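Local coordinates for polysaccharide deacetylase-like protein (PDB 4V33) that probably acts as a zinc-dependent polysaccharide deacetylase and is required for osmotic stability and maintenance of cell shape in Bacillus anthracis, at residues 168-171 with 172-176; 239-242 with 243-246; 275-278 with 279-283; 344-347 with 348-352. One frame throughout, in Å; residues are numbered along the deposited sequence.

Contact 1 of 4, residues 168-171 with 172-176. With ACT (acetate ion), chain E.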
ATOM      1  N   ALA A 168      -0.430 -17.707 -17.534  1.00 17.06           N
ATOM      2  CA  ALA A 168      -1.737 -17.310 -18.061  1.00 16.11           C
ATOM      3  C   ALA A 168      -2.686 -16.823 -16.966  1.00 15.53           C
ATOM      4  O   ALA A 168      -3.325 -15.780 -17.109  1.00 15.46           O
ATOM      5  CB  ALA A 168      -2.371 -18.453 -18.849  1.00 17.48           C
ATOM      6  N   ASN A 169      -2.786 -17.567 -15.870  1.00 14.89           N
ATOM      7  CA  ASN A 169      -3.647 -17.128 -14.773  1.00 14.43           C
ATOM      8  C   ASN A 169      -3.118 -15.882 -14.071  1.00 12.81           C
ATOM      9  O   ASN A 169      -3.904 -15.013 -13.665  1.00 14.02           O
ATOM     10  CB  ASN A 169      -3.907 -18.267 -13.786  1.00 15.12           C
ATOM     11  CG  ASN A 169      -4.846 -19.309 -14.356  1.00 19.40           C
ATOM     12  OD1 ASN A 169      -5.557 -19.045 -15.330  1.00 21.52           O
ATOM     13  ND2 ASN A 169      -4.861 -20.489 -13.756  1.00 22.36           N
ATOM     14  N   PHE A 170      -1.796 -15.780 -13.935  1.00 13.66           N
ATOM     15  CA  PHE A 170      -1.207 -14.570 -13.375  1.00 12.93           C
ATOM     16  C   PHE A 170      -1.572 -13.360 -14.233  1.00 12.42           C
ATOM     17  O   PHE A 170      -1.968 -12.319 -13.713  1.00 13.47           O
ATOM     18  CB  PHE A 170       0.318 -14.687 -13.253  1.00 14.04           C
ATOM     19  CG  PHE A 170       0.966 -13.430 -12.755  1.00 12.54           C
ATOM     20  CD1 PHE A 170       0.787 -13.020 -11.436  1.00 13.43           C
ATOM     21  CD2 PHE A 170       1.709 -12.626 -13.613  1.00 12.73           C
ATOM     22  CE1 PHE A 170       1.351 -11.842 -10.970  1.00 15.24           C
ATOM     23  CE2 PHE A 170       2.291 -11.438 -13.150  1.00 12.91           C
ATOM     24  CZ  PHE A 170       2.114 -11.048 -11.827  1.00 13.89           C
ATOM     25  N   GLU A 171      -1.459 -13.505 -15.550  1.00 12.81           N
ATOM     26  CA  GLU A 171      -1.819 -12.413 -16.443  1.00 14.00           C
ATOM     27  C   GLU A 171      -3.285 -12.029 -16.280  1.00 14.70           C
ATOM     28  O   GLU A 171      -3.617 -10.848 -16.289  1.00 14.81           O
ATOM     29  CB  GLU A 171      -1.501 -12.764 -17.901  1.00 14.69           C
ATOM     30  CG  GLU A 171      -1.824 -11.624 -18.862  1.00 17.06           C
ATOM     31  CD  GLU A 171      -1.282 -11.841 -20.256  1.00 23.53           C
ATOM     32  OE1 GLU A 171      -0.328 -12.631 -20.424  1.00 24.58           O
ATOM     33  OE2 GLU A 171      -1.818 -11.211 -21.193  1.00 24.59           O
ATOM     34  N   ALA A 172      -4.160 -13.023 -16.131  1.00 13.36           N
ATOM     35  CA  ALA A 172      -5.589 -12.750 -16.005  1.00 13.32           C
ATOM     36  C   ALA A 172      -5.871 -11.985 -14.714  1.00 14.36           C
ATOM     37  O   ALA A 172      -6.728 -11.099 -14.688  1.00 15.40           O
ATOM     38  CB  ALA A 172      -6.392 -14.046 -16.054  1.00 15.71           C
ATOM     39  N   GLN A 173      -5.142 -12.327 -13.656  1.00 13.63           N
ATOM     40  CA  GLN A 173      -5.281 -11.648 -12.367  1.00 12.74           C
ATOM     41  C   GLN A 173      -4.785 -10.206 -12.444  1.00 14.92           C
ATOM     42  O   GLN A 173      -5.458  -9.278 -11.971  1.00 14.66           O
ATOM     43  CB  GLN A 173      -4.552 -12.444 -11.283  1.00 12.91           C
ATOM     44  CG  GLN A 173      -5.256 -13.768 -10.983  1.00 12.06           C
ATOM     45  CD  GLN A 173      -4.346 -14.799 -10.329  1.00 14.02           C
ATOM     46  OE1 GLN A 173      -3.296 -14.469  -9.776  1.00 14.60           O
ATOM     47  NE2 GLN A 173      -4.752 -16.057 -10.389  1.00 13.53           N
ATOM     48  N   MET A 174      -3.626 -10.011 -13.060  1.00 13.53           N
ATOM     49  CA  MET A 174      -3.104  -8.660 -13.236  1.00 13.28           C
ATOM     50  C   MET A 174      -3.997  -7.834 -14.161  1.00 15.41           C
ATOM     51  O   MET A 174      -4.179  -6.631 -13.951  1.00 15.50           O
ATOM     52  CB  MET A 174      -1.667  -8.696 -13.744  1.00 14.07           C
ATOM     53  CG  MET A 174      -0.690  -9.345 -12.778  1.00 13.49           C
ATOM     54  SD  MET A 174      -0.523  -8.509 -11.168  1.00 14.80           S
ATOM     55  CE  MET A 174      -1.558  -9.539 -10.128  1.00 15.33           C
ATOM     56  N   LYS A 175      -4.569  -8.478 -15.173  1.00 13.53           N
ATOM     57  CA  LYS A 175      -5.478  -7.780 -16.076  1.00 14.16           C
ATOM     58  C   LYS A 175      -6.718  -7.325 -15.317  1.00 14.42           C
ATOM     59  O   LYS A 175      -7.276  -6.257 -15.604  1.00 16.02           O
ATOM     60  CB  LYS A 175      -5.873  -8.675 -17.259  1.00 16.67           C
ATOM     61  CG  LYS A 175      -6.759  -7.987 -18.284  1.00 20.87           C
ATOM     62  CD  LYS A 175      -7.033  -8.897 -19.466  1.00 23.45           C
ATOM     63  CE  LYS A 175      -7.776  -8.172 -20.589  1.00 27.75           C
ATOM     64  NZ  LYS A 175      -9.175  -7.817 -20.222  1.00 28.85           N
ATOM     65  N   TYR A 176      -7.152  -8.129 -14.349  1.00 15.01           N
ATOM     66  CA  TYR A 176      -8.266  -7.717 -13.499  1.00 15.09           C
ATOM     67  C   TYR A 176      -7.920  -6.422 -12.754  1.00 15.72           C
ATOM     68  O   TYR A 176      -8.739  -5.503 -12.683  1.00 16.31           O
ATOM     69  CB  TYR A 176      -8.687  -8.829 -12.525  1.00 14.89           C
ATOM     70  CG  TYR A 176      -9.863  -8.420 -11.660  1.00 12.72           C
ATOM     71  CD1 TYR A 176      -9.659  -7.764 -10.456  1.00 15.25           C
ATOM     72  CD2 TYR A 176     -11.169  -8.661 -12.063  1.00 17.35           C
ATOM     73  CE1 TYR A 176     -10.726  -7.356  -9.670  1.00 18.08           C
ATOM     74  CE2 TYR A 176     -12.244  -8.260 -11.278  1.00 18.73           C
ATOM     75  CZ  TYR A 176     -12.008  -7.613 -10.082  1.00 19.97           C
ATOM     76  OH  TYR A 176     -13.068  -7.205  -9.295  1.00 21.62           O
TER
HETATM   77  C   ACT E1363     -13.266  -4.096  -7.700  1.00 33.64           C
HETATM   78  O   ACT E1363     -12.480  -5.066  -7.685  1.00 24.73           O
HETATM   79  OXT ACT E1363     -12.910  -3.102  -7.035  1.00 36.12           O
HETATM   80  CH3 ACT E1363     -14.556  -4.128  -8.466  1.00 39.14           C
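Met174 lays its CG over one face of the Phe170 ring, 3.4 Å from Phe170 CZ and offset toward the rim. Measured to the ring centroid, CG stands at 3.7 Å and 22° off the normal, a CH-pi contact. The thioether follows obliquely, with Met174 SD 4.4 Å from the Phe170 centroid, a Met-aromatic pair. Phe170 reaches this place because its CG is anti to the backbone N (chi1 177°), while the Met174 chain folds back at chi2 and chi3. Tyr149 meets the same ring edge-to-face and bonds through its OH to Gln173 OE1, and Ala214, Val217 and Leu221 of helix 211-221 close over this buried side. Phe170 and Met174 lie one turn apart on helix 167-179, whose i to i+4 bonds include Met174 N to Phe170 O at 2.9 Å, and which packs between helices 211-221 and 352-359 beside the parallel sheet of the deacetylase domain. At the border of this packing Glu171 stretches to a salt bridge with Lys220. The looser side is polar: Asn169 is partly exposed, and Lys175 leads away to Asp179. Farther along, Tyr176 OH donates to acetate O at 2.7 Å, an ion probably taken from the crystallisation liquor.

Contact 2 of 4, residues 239-242 with 243-246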
ATOM      1  N   VAL A 239      20.901 -15.469  -4.844  1.00 15.33           N
ATOM      2  CA  VAL A 239      21.164 -14.702  -6.056  1.00 16.45           C
ATOM      3  C   VAL A 239      22.222 -15.438  -6.880  1.00 16.26           C
ATOM      4  O   VAL A 239      23.268 -15.837  -6.353  1.00 17.40           O
ATOM      5  CB  VAL A 239      21.607 -13.261  -5.747  1.00 15.45           C
ATOM      6  CG1 VAL A 239      21.948 -12.516  -7.037  1.00 18.91           C
ATOM      7  CG2 VAL A 239      20.510 -12.526  -4.984  1.00 17.73           C
ATOM      8  N   ASP A 240      21.920 -15.641  -8.162  1.00 16.94           N
ATOM      9  CA  ASP A 240      22.770 -16.396  -9.097  1.00 18.57           C
ATOM     10  C   ASP A 240      22.814 -17.912  -8.876  1.00 20.98           C
ATOM     11  O   ASP A 240      23.537 -18.621  -9.574  1.00 23.32           O
ATOM     12  CB  ASP A 240      24.191 -15.818  -9.164  1.00 20.60           C
ATOM     13  CG  ASP A 240      24.216 -14.432  -9.766  1.00 22.92           C
ATOM     14  OD1 ASP A 240      23.613 -14.256 -10.845  1.00 21.52           O
ATOM     15  OD2 ASP A 240      24.816 -13.527  -9.155  1.00 25.27           O
ATOM     16  N   ALA A 241      22.027 -18.410  -7.932  1.00 17.51           N
ATOM     17  CA  ALA A 241      21.918 -19.854  -7.744  1.00 18.17           C
ATOM     18  C   ALA A 241      21.019 -20.462  -8.815  1.00 18.31           C
ATOM     19  O   ALA A 241      20.106 -19.799  -9.324  1.00 17.99           O
ATOM     20  CB  ALA A 241      21.365 -20.165  -6.372  1.00 18.05           C
ATOM     21  N   GLU A 242      21.277 -21.723  -9.145  1.00 19.91           N
ATOM     22  CA  GLU A 242      20.411 -22.477 -10.044  1.00 16.97           C
ATOM     23  C   GLU A 242      18.973 -22.428  -9.543  1.00 17.82           C
ATOM     24  O   GLU A 242      18.708 -22.706  -8.375  1.00 18.88           O
ATOM     25  CB  GLU A 242      20.883 -23.932 -10.111  1.00 21.03           C
ATOM     26  CG  GLU A 242      19.942 -24.854 -10.862  1.00 28.37           C
ATOM     27  CD  GLU A 242      20.312 -26.314 -10.677  1.00 46.47           C
ATOM     28  OE1 GLU A 242      21.497 -26.657 -10.872  1.00 48.74           O
ATOM     29  OE2 GLU A 242      19.421 -27.114 -10.321  1.00 56.52           O
ATOM     30  N   GLY A 243      18.051 -22.041 -10.421  1.00 16.63           N
ATOM     31  CA  GLY A 243      16.647 -21.952 -10.063  1.00 16.61           C
ATOM     32  C   GLY A 243      16.181 -20.608  -9.535  1.00 14.61           C
ATOM     33  O   GLY A 243      14.979 -20.413  -9.328  1.00 15.35           O
ATOM     34  N   SER A 244      17.123 -19.692  -9.286  1.00 14.02           N
ATOM     35  CA  SER A 244      16.804 -18.385  -8.718  1.00 13.14           C
ATOM     36  C   SER A 244      17.143 -17.267  -9.693  1.00 13.48           C
ATOM     37  O   SER A 244      17.828 -17.483 -10.691  1.00 16.90           O
ATOM     38  CB  SER A 244      17.585 -18.160  -7.416  1.00 15.45           C
ATOM     39  OG  SER A 244      17.122 -19.019  -6.384  1.00 16.44           O
ATOM     40  N   LEU A 245      16.657 -16.067  -9.390  1.00 14.61           N
ATOM     41  CA  LEU A 245      17.027 -14.878 -10.157  1.00 15.34           C
ATOM     42  C   LEU A 245      18.529 -14.648 -10.151  1.00 16.53           C
ATOM     43  O   LEU A 245      19.194 -14.806  -9.123  1.00 16.44           O
ATOM     44  CB  LEU A 245      16.333 -13.648  -9.581  1.00 13.58           C
ATOM     45  CG  LEU A 245      14.803 -13.666  -9.677  1.00 14.15           C
ATOM     46  CD1 LEU A 245      14.226 -12.559  -8.815  1.00 15.22           C
ATOM     47  CD2 LEU A 245      14.347 -13.526 -11.128  1.00 16.52           C
ATOM     48  N   SER A 246      19.055 -14.266 -11.309  1.00 16.09           N
ATOM     49  CA  SER A 246      20.454 -13.907 -11.428  1.00 16.25           C
ATOM     50  C   SER A 246      20.636 -12.431 -11.116  1.00 16.48           C
ATOM     51  O   SER A 246      19.663 -11.680 -11.000  1.00 17.73           O
ATOM     52  CB  SER A 246      20.951 -14.184 -12.844  1.00 18.90           C
ATOM     53  OG  SER A 246      20.296 -13.336 -13.782  1.00 20.86           O
TER
HETATM   54  O   HOH W   1      20.530 -17.590 -11.118  0.68 21.28           O
HETATM   55  O   HOH W   2      16.840 -21.756  -6.411  1.00 20.15           O
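Asp240 N donates to Leu245 O at 3.0 Å, a nearly straight bond (N-H...O 170°) that ties the two arms of this surface loop together. At the far end the chain reverses in a type II beta turn from Ala241 to Ser244, closed by Ser244 N to Ala241 O at 3.0 Å. Gly243 fits the turn because its positive phi would press a CB against the preceding carbonyl O. Between the two backbone bonds, a water donates to Ala241 O and, at 2.7 Å, to Ser244 O, so Ala241 O accepts twice. A second water donates to Glu242 O at 2.9 Å and is hydrogen-bonded to Ser244 OG. Asp240 OD1 lies 3.2 Å from Ser246 CA, while OD2 bonds to Thr247 OG1. Ser246 is the N-cap of helix 247-255: its OG, held between backbone N and carbonyl carbon (chi1 65°), accepts from Asp249 N. Backbone hydrogen bonds between Gly243 and Lys209 and between Leu245 and Gly207 join the loop to the segment following zinc ligand Asp206. The Asp240 carboxylate, set beside a helix N-terminus, would probably be stabilised as the anion.

Contact 3 of 4, residues 275-278 with 279-283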
ATOM      1  N   THR A 275      19.596 -17.947  15.942  1.00 19.64           N
ATOM      2  CA  THR A 275      20.212 -16.936  16.800  1.00 21.08           C
ATOM      3  C   THR A 275      21.043 -15.932  16.010  1.00 21.11           C
ATOM      4  O   THR A 275      21.448 -14.897  16.555  1.00 22.88           O
ATOM      5  CB  THR A 275      21.131 -17.549  17.877  1.00 26.63           C
ATOM      6  OG1 THR A 275      22.251 -18.179  17.244  1.00 24.78           O
ATOM      7  CG2 THR A 275      20.385 -18.563  18.743  1.00 24.91           C
ATOM      8  N   ASN A 276      21.318 -16.235  14.745  1.00 21.49           N
ATOM      9  CA  ASN A 276      22.170 -15.361  13.941  1.00 19.71           C
ATOM     10  C   ASN A 276      21.383 -14.268  13.229  1.00 19.27           C
ATOM     11  O   ASN A 276      21.325 -14.199  11.994  1.00 19.54           O
ATOM     12  CB  ASN A 276      23.077 -16.162  12.982  1.00 21.49           C
ATOM     13  CG  ASN A 276      22.300 -17.018  11.998  1.00 21.90           C
ATOM     14  OD1 ASN A 276      21.229 -17.549  12.308  1.00 22.75           O
ATOM     15  ND2 ASN A 276      22.843 -17.157  10.792  1.00 21.76           N
ATOM     16  N   TYR A 277      20.777 -13.396  14.027  1.00 18.62           N
ATOM     17  CA  TYR A 277      19.896 -12.375  13.481  1.00 18.95           C
ATOM     18  C   TYR A 277      20.644 -11.354  12.624  1.00 17.59           C
ATOM     19  O   TYR A 277      20.118 -10.901  11.613  1.00 19.20           O
ATOM     20  CB  TYR A 277      19.077 -11.707  14.598  1.00 21.50           C
ATOM     21  CG  TYR A 277      18.034 -12.642  15.186  1.00 21.97           C
ATOM     22  CD1 TYR A 277      16.940 -13.041  14.429  1.00 25.73           C
ATOM     23  CD2 TYR A 277      18.149 -13.134  16.485  1.00 28.42           C
ATOM     24  CE1 TYR A 277      15.981 -13.898  14.939  1.00 29.90           C
ATOM     25  CE2 TYR A 277      17.185 -14.004  17.011  1.00 25.69           C
ATOM     26  CZ  TYR A 277      16.103 -14.377  16.226  1.00 24.92           C
ATOM     27  OH  TYR A 277      15.130 -15.240  16.713  1.00 26.49           O
ATOM     28  N   GLU A 278      21.870 -10.997  13.008  1.00 18.47           N
ATOM     29  CA  GLU A 278      22.616 -10.049  12.186  1.00 21.95           C
ATOM     30  C   GLU A 278      22.854 -10.632  10.794  1.00 21.05           C
ATOM     31  O   GLU A 278      22.638  -9.965   9.783  1.00 21.78           O
ATOM     32  CB  GLU A 278      23.931  -9.632  12.841  1.00 21.84           C
ATOM     33  CG  GLU A 278      23.733  -8.740  14.052  1.00 23.46           C
ATOM     34  CD  GLU A 278      24.994  -8.013  14.464  1.00 29.84           C
ATOM     35  OE1 GLU A 278      25.929  -7.898  13.641  1.00 29.21           O
ATOM     36  OE2 GLU A 278      25.046  -7.557  15.623  1.00 30.22           O
ATOM     37  N   GLU A 279      23.276 -11.888  10.737  1.00 20.37           N
ATOM     38  CA  GLU A 279      23.519 -12.515   9.445  1.00 20.08           C
ATOM     39  C   GLU A 279      22.240 -12.641   8.612  1.00 18.42           C
ATOM     40  O   GLU A 279      22.233 -12.336   7.422  1.00 19.50           O
ATOM     41  CB  GLU A 279      24.175 -13.891   9.614  1.00 19.27           C
ATOM     42  CG  GLU A 279      24.497 -14.547   8.288  1.00 22.63           C
ATOM     43  CD  GLU A 279      25.325 -15.803   8.426  1.00 27.11           C
ATOM     44  OE1 GLU A 279      25.615 -16.216   9.574  1.00 24.27           O
ATOM     45  OE2 GLU A 279      25.677 -16.379   7.370  1.00 28.79           O
ATOM     46  N   GLU A 280      21.153 -13.082   9.234  1.00 17.68           N
ATOM     47  CA  GLU A 280      19.925 -13.370   8.483  1.00 15.53           C
ATOM     48  C   GLU A 280      19.120 -12.134   8.104  1.00 16.10           C
ATOM     49  O   GLU A 280      18.442 -12.125   7.072  1.00 16.70           O
ATOM     50  CB  GLU A 280      19.038 -14.336   9.262  1.00 17.02           C
ATOM     51  CG  GLU A 280      19.559 -15.766   9.274  1.00 15.41           C
ATOM     52  CD  GLU A 280      19.473 -16.456   7.901  1.00 16.60           C
ATOM     53  OE1 GLU A 280      18.783 -15.968   6.975  1.00 16.56           O
ATOM     54  OE2 GLU A 280      20.114 -17.517   7.761  1.00 21.68           O
ATOM     55  N   LEU A 281      19.171 -11.105   8.950  1.00 17.49           N
ATOM     56  CA  LEU A 281      18.315  -9.929   8.770  1.00 17.44           C
ATOM     57  C   LEU A 281      19.089  -8.686   8.336  1.00 17.31           C
ATOM     58  O   LEU A 281      18.687  -7.975   7.415  1.00 20.00           O
ATOM     59  CB  LEU A 281      17.549  -9.628  10.065  1.00 18.38           C
ATOM     60  CG  LEU A 281      16.501 -10.657  10.497  1.00 16.51           C
ATOM     61  CD1 LEU A 281      15.991 -10.361  11.894  1.00 19.67           C
ATOM     62  CD2 LEU A 281      15.339 -10.709   9.499  1.00 16.70           C
ATOM     63  N   LYS A 282      20.201  -8.419   9.008  1.00 17.72           N
ATOM     64  CA  LYS A 282      20.985  -7.229   8.732  1.00 19.08           C
ATOM     65  C   LYS A 282      21.874  -7.391   7.493  1.00 20.19           C
ATOM     66  O   LYS A 282      21.863  -6.551   6.596  1.00 20.08           O
ATOM     67  CB  LYS A 282      21.824  -6.885   9.966  1.00 20.31           C
ATOM     68  CG  LYS A 282      22.700  -5.672   9.831  1.00 26.90           C
ATOM     69  CD  LYS A 282      23.499  -5.519  11.115  1.00 26.64           C
ATOM     70  CE  LYS A 282      24.679  -4.616  10.925  1.00 37.26           C
ATOM     71  NZ  LYS A 282      25.747  -5.202  10.058  1.00 35.24           N
ATOM     72  N   GLU A 283      22.646  -8.472   7.447  1.00 21.07           N
ATOM     73  CA  GLU A 283      23.614  -8.644   6.367  1.00 20.08           C
ATOM     74  C   GLU A 283      22.959  -9.013   5.034  1.00 20.86           C
ATOM     75  O   GLU A 283      23.499  -8.725   3.963  1.00 21.10           O
ATOM     76  CB  GLU A 283      24.705  -9.647   6.785  1.00 18.66           C
ATOM     77  CG  GLU A 283      25.467  -9.154   8.023  1.00 22.40           C
ATOM     78  CD  GLU A 283      26.481 -10.138   8.581  1.00 28.55           C
ATOM     79  OE1 GLU A 283      26.675 -11.228   7.999  1.00 29.78           O
ATOM     80  OE2 GLU A 283      27.092  -9.800   9.615  1.00 31.99           O
TER
HETATM   81  O   HOH W   3      21.971 -18.903   8.640  0.93 23.29           O
HETATM   82  O   HOH W   4      26.642  -7.537  10.732  0.62 27.19           O
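Residues 275-283 enter helix 277-292 through an inverse gamma turn centred on Asn276, the N-cap residue, whose side chain makes no capping bond. The first turn is regular, with Glu280 N to Asn276 O at 3.0 Å and Leu281 N to Tyr277 O at 2.8 Å. It then widens into a pi-type turn: Glu278 O takes Glu283 N at 2.8 Å and only a weak bond from Lys282 N. This helix flanks the parallel sheet of the deacetylase domain and packs on helix 308-315, where Tyr277 and Leu281 point the same way, both touching Glu313. Tyr277 OH reaches Leu271 O. On the outer side Asn276 turns its amide across the Glu279 carboxylate, the planes 88° apart. Asn276 ND2 meets Glu279 OE1 at 3.2 Å from above the carboxylate plane, while OE1 lies in the plane of the amide. Asn276 CG sits between the backbone N and carbonyl carbon (chi1 60°), which turns ND2 toward the Glu279 side chain. A water links ND2 to Glu280 OE2, which also bonds to Thr267, next to zinc ligand His268. Lys282 salt-bridges Glu286, and a water accepting from Lys282 NZ at 2.6 Å donates to Glu278 OE1 and Glu283 OE2.

Contact 4 of 4, residues 344-347 with 348-352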
ATOM      1  N   VAL A 344      -2.730 -11.677   1.461  1.00 13.24           N
ATOM      2  CA  VAL A 344      -3.722 -12.500   0.775  1.00 13.51           C
ATOM      3  C   VAL A 344      -2.996 -13.539  -0.080  1.00 13.60           C
ATOM      4  O   VAL A 344      -2.293 -13.192  -1.033  1.00 14.73           O
ATOM      5  CB  VAL A 344      -4.638 -11.620  -0.110  1.00 14.46           C
ATOM      6  CG1 VAL A 344      -5.642 -12.492  -0.867  1.00 15.13           C
ATOM      7  CG2 VAL A 344      -5.361 -10.566   0.742  1.00 15.62           C
ATOM      8  N   ARG A 345      -3.157 -14.813   0.263  1.00 14.62           N
ATOM      9  CA  ARG A 345      -2.490 -15.897  -0.450  1.00 13.18           C
ATOM     10  C   ARG A 345      -3.212 -16.222  -1.756  1.00 15.03           C
ATOM     11  O   ARG A 345      -4.421 -16.431  -1.758  1.00 20.12           O
ATOM     12  CB  ARG A 345      -2.452 -17.140   0.436  1.00 18.48           C
ATOM     13  CG  ARG A 345      -1.855 -18.361  -0.232  1.00 19.38           C
ATOM     14  CD  ARG A 345      -1.845 -19.570   0.717  1.00 21.49           C
ATOM     15  NE  ARG A 345      -0.932 -19.410   1.845  1.00 24.53           N
ATOM     16  CZ  ARG A 345       0.371 -19.670   1.793  1.00 21.60           C
ATOM     17  NH1 ARG A 345       0.929 -20.074   0.658  1.00 23.99           N
ATOM     18  NH2 ARG A 345       1.124 -19.507   2.879  1.00 25.07           N
ATOM     19  N   ILE A 346      -2.471 -16.230  -2.860  1.00 13.40           N
ATOM     20  CA  ILE A 346      -3.018 -16.730  -4.116  1.00 13.09           C
ATOM     21  C   ILE A 346      -2.578 -18.179  -4.332  1.00 13.99           C
ATOM     22  O   ILE A 346      -1.412 -18.521  -4.128  1.00 17.39           O
ATOM     23  CB  ILE A 346      -2.619 -15.852  -5.317  1.00 13.49           C
ATOM     24  CG1 ILE A 346      -3.011 -14.388  -5.065  1.00 16.12           C
ATOM     25  CG2 ILE A 346      -3.264 -16.388  -6.598  1.00 14.76           C
ATOM     26  CD1 ILE A 346      -4.456 -14.188  -4.612  1.00 19.25           C
ATOM     27  N   HIS A 347      -3.523 -19.033  -4.722  1.00 13.04           N
ATOM     28  CA  HIS A 347      -3.279 -20.464  -4.869  1.00 14.01           C
ATOM     29  C   HIS A 347      -3.217 -20.883  -6.331  1.00 13.00           C
ATOM     30  O   HIS A 347      -3.741 -20.197  -7.208  1.00 13.40           O
ATOM     31  CB  HIS A 347      -4.428 -21.251  -4.238  1.00 14.51           C
ATOM     32  CG  HIS A 347      -4.609 -20.997  -2.776  1.00 17.50           C
ATOM     33  ND1 HIS A 347      -3.980 -21.757  -1.812  1.00 21.36           N
ATOM     34  CD2 HIS A 347      -5.365 -20.092  -2.112  1.00 23.10           C
ATOM     35  CE1 HIS A 347      -4.338 -21.323  -0.615  1.00 21.86           C
ATOM     36  NE2 HIS A 347      -5.173 -20.312  -0.769  1.00 23.61           N
ATOM     37  N   HIS A 348      -2.610 -22.039  -6.575  1.00 12.89           N
ATOM     38  CA  HIS A 348      -2.624 -22.660  -7.899  1.00 13.15           C
ATOM     39  C   HIS A 348      -4.030 -22.714  -8.495  1.00 14.45           C
ATOM     40  O   HIS A 348      -4.217 -22.518  -9.699  1.00 14.36           O
ATOM     41  CB  HIS A 348      -2.064 -24.082  -7.802  1.00 14.00           C
ATOM     42  CG  HIS A 348      -2.076 -24.827  -9.101  1.00 14.34           C
ATOM     43  ND1 HIS A 348      -1.185 -24.562 -10.121  1.00 16.26           N
ATOM     44  CD2 HIS A 348      -2.863 -25.834  -9.543  1.00 14.43           C
ATOM     45  CE1 HIS A 348      -1.426 -25.378 -11.134  1.00 17.22           C
ATOM     46  NE2 HIS A 348      -2.442 -26.158 -10.810  1.00 19.71           N
ATOM     47  N   THR A 349      -5.013 -22.980  -7.643  1.00 12.64           N
ATOM     48  CA  THR A 349      -6.399 -23.161  -8.087  1.00 12.59           C
ATOM     49  C   THR A 349      -7.244 -21.879  -8.113  1.00 12.86           C
ATOM     50  O   THR A 349      -8.411 -21.923  -8.518  1.00 13.55           O
ATOM     51  CB  THR A 349      -7.140 -24.161  -7.183  1.00 13.76           C
ATOM     52  OG1 THR A 349      -7.129 -23.677  -5.829  1.00 16.78           O
ATOM     53  CG2 THR A 349      -6.485 -25.537  -7.236  1.00 14.98           C
ATOM     54  N   THR A 350      -6.674 -20.762  -7.674  1.00 12.69           N
ATOM     55  CA  THR A 350      -7.429 -19.509  -7.577  1.00 11.76           C
ATOM     56  C   THR A 350      -7.916 -19.040  -8.938  1.00 12.03           C
ATOM     57  O   THR A 350      -7.133 -18.922  -9.863  1.00 14.19           O
ATOM     58  CB  THR A 350      -6.567 -18.413  -6.938  1.00 13.45           C
ATOM     59  OG1 THR A 350      -6.250 -18.793  -5.587  1.00 14.00           O
ATOM     60  CG2 THR A 350      -7.321 -17.078  -6.919  1.00 13.25           C
ATOM     61  N   THR A 351      -9.220 -18.785  -9.045  1.00 12.56           N
ATOM     62  CA  THR A 351      -9.821 -18.237 -10.266  1.00 12.94           C
ATOM     63  C   THR A 351      -9.791 -16.715 -10.190  1.00 12.62           C
ATOM     64  O   THR A 351      -9.508 -16.143  -9.137  1.00 13.30           O
ATOM     65  CB  THR A 351     -11.289 -18.670 -10.407  1.00 14.28           C
ATOM     66  OG1 THR A 351     -12.076 -18.059  -9.371  1.00 13.90           O
ATOM     67  CG2 THR A 351     -11.426 -20.189 -10.318  1.00 14.28           C
ATOM     68  N   VAL A 352     -10.123 -16.050 -11.292  1.00 13.54           N
ATOM     69  CA  VAL A 352     -10.172 -14.591 -11.259  1.00 13.04           C
ATOM     70  C   VAL A 352     -11.278 -14.104 -10.323  1.00 15.08           C
ATOM     71  O   VAL A 352     -11.120 -13.094  -9.633  1.00 14.77           O
ATOM     72  CB  VAL A 352     -10.314 -13.989 -12.666  1.00 14.67           C
ATOM     73  CG1 VAL A 352     -10.420 -12.465 -12.592  1.00 19.19           C
ATOM     74  CG2 VAL A 352      -9.115 -14.365 -13.498  1.00 15.91           C
TER
HETATM   75  O   HOH W   5      -4.326 -19.051  -9.821  1.00 14.00           O
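Thr350 folds back on His347 across a type I beta turn, His347 to Thr350, which leads from strand 341-345 of the parallel sheet toward helix 352-359. The turn is closed by Thr350 N to His347 O at 3.0 Å. From the backbone, Thr350 CB first meets His347 O at 3.4 Å and also Ile346 CG2 at 3.9 Å. The side chain then forks. Thr350 OG1, anti to the carbonyl carbon (chi1 -64°), accepts from His347 N at 2.9 Å with an N-H...O angle of 155°, so backbone and side chain of one threonine both grip His347. Thr350 OG1 also lies at the imidazole edge of His347, in the ring plane, and 3.3 Å from His347 CB. The other branch, Thr350 CG2, runs to Ile346 CG2 at 4.1 Å, the two side chains crossing at about a right angle; Phe355 of helix 352-359 touches both residues. On the imidazole of His347, Arg345 CG lies over one face, while ND1 is hydrogen-bonded to Asp162. His348 ND1 bonds to Phe164 O, joining the turn to strand 164-165. Next in the chain, Thr351 is the N-cap of helix 352-359, its OG1 accepting from Gln354 N.

How the contacts relate
The four contacts follow in series along the chain, and all lie in the lobe built around the parallel sheet, away from the antiparallel sheet of residues 74-140. Contacts 1 and 4 are neighbours, centres about 11 Å apart: helix 167-179 packs against the chain just past strand 341-345 and the start of helix 352-359, with Ala172 CB 3.7 Å from Val352 CG2. Contacts 2 and 3, centres about 21 Å apart without touching, belong to the polysaccharide deacetylase domain; Ser244 and Glu280 each have side chains about 11 Å from the zinc. The centres of contacts 1 and 3 are about 36 Å apart. Thus one pair lies in the wider surroundings of the zinc, while the other joins helix 167-179 to the C-terminal end of the domain.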